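Local coordinates for SnoaL-like domain-containing protein (Methylibium petroleiphilum PM1, PDB 3G16) that is of unknown function but adopts a cystatin-like, NTF2-type fold and, as a SnoaL-like protein, may bind a small molecule in its interior, at residues Lys14-Tyr19 and Asp76-Asp81. Sequence-based numbering, arbitrary orientation. Where two conformers were deposited one is given.
Sequences KVIRTY and DALVID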
ATOM      1  N   LYS A  14     -15.416  10.788   1.831  1.00 15.30           N
ATOM      2  CA  LYS A  14     -16.226  11.387   0.782  0.50 15.25           C
ATOM      3  C   LYS A  14     -15.375  11.815  -0.394  1.00 14.66           C
ATOM      4  O   LYS A  14     -15.744  11.571  -1.555  1.00 14.77           O
ATOM      5  CB  LYS A  14     -17.069  12.550   1.323  0.50 15.94           C
ATOM      6  CG  LYS A  14     -18.223  12.053   2.177  0.50 17.55           C
ATOM      7  CD  LYS A  14     -18.910  13.160   2.965  0.50 17.58           C
ATOM      8  CE  LYS A  14     -19.803  12.608   4.064  0.50 17.83           C
ATOM      9  NZ  LYS A  14     -20.099  13.551   5.058  0.50 17.88           N
ATOM     10  N   VAL A  15     -14.234  12.467  -0.133  1.00 14.74           N
ATOM     11  CA  VAL A  15     -13.369  12.845  -1.241  1.00 12.97           C
ATOM     12  C   VAL A  15     -12.817  11.630  -1.988  1.00 13.91           C
ATOM     13  O   VAL A  15     -12.804  11.587  -3.229  1.00 14.01           O
ATOM     14  CB  VAL A  15     -12.210  13.706  -0.717  1.00 13.75           C
ATOM     15  CG1 VAL A  15     -11.159  13.994  -1.797  1.00 15.71           C
ATOM     16  CG2 VAL A  15     -12.750  15.038  -0.157  1.00 14.72           C
ATOM     17  N   ILE A  16     -12.397  10.605  -1.254  1.00 13.69           N
ATOM     18  CA  ILE A  16     -11.861   9.404  -1.882  1.00 13.35           C
ATOM     19  C   ILE A  16     -12.910   8.709  -2.749  1.00 13.81           C
ATOM     20  O   ILE A  16     -12.642   8.337  -3.904  1.00 14.19           O
ATOM     21  CB  ILE A  16     -11.297   8.475  -0.810  1.00 15.09           C
ATOM     22  CG1 ILE A  16      -9.943   9.014  -0.339  1.00 16.29           C
ATOM     23  CG2 ILE A  16     -11.192   7.014  -1.356  1.00 15.76           C
ATOM     24  CD1 ILE A  16      -9.408   8.355   0.976  1.00 17.32           C
ATOM     25  N   ARG A  17     -14.119   8.588  -2.241  1.00 13.81           N
ATOM     26  CA  ARG A  17     -15.112   7.895  -3.026  0.50 13.35           C
ATOM     27  C   ARG A  17     -15.535   8.741  -4.272  1.00 12.73           C
ATOM     28  O   ARG A  17     -15.851   8.189  -5.348  1.00 15.38           O
ATOM     29  CB  ARG A  17     -16.332   7.539  -2.180  0.50 13.54           C
ATOM     30  CG  ARG A  17     -16.003   6.501  -1.090  0.50 14.89           C
ATOM     31  CD  ARG A  17     -17.290   5.892  -0.483  0.50 18.19           C
ATOM     32  NE  ARG A  17     -16.972   4.944   0.575  0.50 21.11           N
ATOM     33  CZ  ARG A  17     -16.601   3.670   0.413  0.50 22.94           C
ATOM     34  NH1 ARG A  17     -16.487   3.092  -0.799  0.50 24.37           N
ATOM     35  NH2 ARG A  17     -16.351   2.948   1.499  0.50 23.87           N
ATOM     36  N   THR A  18     -15.583  10.070  -4.106  1.00 13.17           N
ATOM     37  CA  THR A  18     -15.885  10.930  -5.229  1.00 13.69           C
ATOM     38  C   THR A  18     -14.803  10.748  -6.326  1.00 13.71           C
ATOM     39  O   THR A  18     -15.060  10.724  -7.508  1.00 14.31           O
ATOM     40  CB  THR A  18     -15.960  12.401  -4.828  1.00 14.92           C
ATOM     41  OG1 THR A  18     -17.012  12.548  -3.861  1.00 16.88           O
ATOM     42  CG2 THR A  18     -16.260  13.297  -6.045  1.00 14.92           C
ATOM     43  N   TYR A  19     -13.546  10.657  -5.895  1.00 13.89           N
ATOM     44  CA  TYR A  19     -12.416  10.484  -6.784  1.00 13.76           C
ATOM     45  C   TYR A  19     -12.583   9.196  -7.609  1.00 12.62           C
ATOM     46  O   TYR A  19     -12.473   9.207  -8.813  1.00 13.84           O
ATOM     47  CB  TYR A  19     -11.089  10.500  -5.985  1.00 13.93           C
ATOM     48  CG  TYR A  19      -9.887   9.984  -6.722  1.00 14.47           C
ATOM     49  CD1 TYR A  19      -9.495  10.497  -7.964  1.00 14.58           C
ATOM     50  CD2 TYR A  19      -9.097   9.054  -6.132  1.00 15.34           C
ATOM     51  CE1 TYR A  19      -8.378   9.999  -8.613  1.00 14.80           C
ATOM     52  CE2 TYR A  19      -7.966   8.550  -6.771  1.00 15.00           C
ATOM     53  CZ  TYR A  19      -7.623   9.027  -8.023  1.00 15.14           C
ATOM     54  OH  TYR A  19      -6.461   8.526  -8.617  1.00 15.04           O
ATOM     55  N   ASP A  76     -11.425  -1.779  -2.292  1.00 15.07           N
ATOM     56  CA  ASP A  76     -11.566  -3.045  -1.594  1.00 14.87           C
ATOM     57  C   ASP A  76     -11.369  -2.942  -0.087  1.00 15.48           C
ATOM     58  O   ASP A  76     -11.915  -3.741   0.681  1.00 17.88           O
ATOM     59  CB  ASP A  76     -10.589  -4.051  -2.183  1.00 15.54           C
ATOM     60  CG  ASP A  76     -10.751  -4.208  -3.683  1.00 16.12           C
ATOM     61  OD1 ASP A  76     -11.884  -4.034  -4.201  1.00 17.14           O
ATOM     62  OD2 ASP A  76      -9.764  -4.529  -4.338  1.00 16.65           O
ATOM     63  N   ALA A  77     -10.546  -2.004   0.350  1.00 15.33           N
ATOM     64  CA  ALA A  77     -10.364  -1.720   1.777  1.00 16.44           C
ATOM     65  C   ALA A  77     -10.021  -0.268   1.880  1.00 15.83           C
ATOM     66  O   ALA A  77      -9.370   0.290   0.994  1.00 15.36           O
ATOM     67  CB  ALA A  77      -9.260  -2.613   2.428  1.00 17.45           C
ATOM     68  N   LEU A  78     -10.433   0.374   2.952  1.00 16.02           N
ATOM     69  CA  LEU A  78     -10.221   1.798   3.134  1.00 16.49           C
ATOM     70  C   LEU A  78      -9.825   2.050   4.583  1.00 17.95           C
ATOM     71  O   LEU A  78     -10.600   1.734   5.494  1.00 19.03           O
ATOM     72  CB  LEU A  78     -11.497   2.557   2.739  1.00 17.41           C
ATOM     73  CG  LEU A  78     -11.482   4.048   2.886  1.00 18.52           C
ATOM     74  CD1 LEU A  78     -10.250   4.711   2.194  1.00 18.98           C
ATOM     75  CD2 LEU A  78     -12.833   4.560   2.332  1.00 20.15           C
ATOM     76  N   VAL A  79      -8.633   2.576   4.814  1.00 15.37           N
ATOM     77  CA  VAL A  79      -8.077   2.814   6.133  1.00 15.64           C
ATOM     78  C   VAL A  79      -7.914   4.318   6.268  1.00 16.86           C
ATOM     79  O   VAL A  79      -7.250   4.930   5.450  1.00 16.56           O
ATOM     80  CB  VAL A  79      -6.682   2.165   6.244  1.00 16.05           C
ATOM     81  CG1 VAL A  79      -6.069   2.351   7.616  1.00 16.44           C
ATOM     82  CG2 VAL A  79      -6.765   0.647   5.912  1.00 18.62           C
ATOM     83  N   ILE A  80      -8.592   4.927   7.227  1.00 17.28           N
ATOM     84  CA  ILE A  80      -8.587   6.376   7.379  1.00 17.12           C
ATOM     85  C   ILE A  80      -8.066   6.793   8.743  1.00 15.47           C
ATOM     86  O   ILE A  80      -8.539   6.316   9.780  1.00 17.56           O
ATOM     87  CB  ILE A  80      -9.982   6.997   7.108  1.00 18.43           C
ATOM     88  CG1 ILE A  80     -10.452   6.651   5.698  1.00 20.68           C
ATOM     89  CG2 ILE A  80      -9.914   8.537   7.358  1.00 19.94           C
ATOM     90  CD1 ILE A  80     -11.924   6.947   5.496  1.00 23.18           C
ATOM     91  N   ASP A  81      -7.075   7.677   8.721  1.00 14.84           N
ATOM     92  CA  ASP A  81      -6.377   8.126   9.944  1.00 14.62           C
ATOM     93  C   ASP A  81      -6.608   9.637  10.155  1.00 14.73           C
ATOM     94  O   ASP A  81      -5.936  10.489   9.544  1.00 15.79           O
ATOM     95  CB  ASP A  81      -4.890   7.785   9.837  1.00 15.78           C
ATOM     96  CG  ASP A  81      -4.120   7.989  11.122  1.00 15.89           C
ATOM     97  OD1 ASP A  81      -4.540   8.770  11.992  1.00 17.27           O
ATOM     98  OD2 ASP A  81      -3.064   7.360  11.254  1.00 17.11           O
TER
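Leu78 reaches from strand 71-81 to helix 9-24 and sends its two methyls to different neighbours: CD1 to Ile16, CD2 to Arg17. Its CB already points at the helix, and CG, anti to the backbone N (chi1 179°), carries the two methyls on to it. Ile16 answers from the helix with its longer branch, and the two side chains run past one another in opposite senses until Ile16 CD1 lies 3.9 Å from Leu78 CD1. That purely apolar touch spans a backbone gap of 9.3 Å between Ile16 CA and Leu78 CA. Both residues also lean on Ile89 of the neighbouring strand, and Ile16 is buried, so this half of the contact belongs to the hydrophobic layer between helix and sheet.

Arg17 forms the outer half, less certain because its side chain was modelled in two conformers. In the one described here the chain is extended from CG to NE, and Leu78 CD2 sits over one face of the guanidinium, 4.0 Å from Arg17 NH2. The leucine thus packs on the flat of the group, while NE makes a salt bridge with Glu13, one turn earlier, which probably helps to fix the tilt of the plane.

Farther along the strand, Ile80 turns to Met12 and Glu13 of the same helix, while Asp81 pairs with Arg9 of the second subunit. A long N-terminal helix lying across a curved, mostly antiparallel sheet, here meeting its outermost strand within the chain, is the hallmark of the cystatin-like alpha+beta fold of the NTF2 clan.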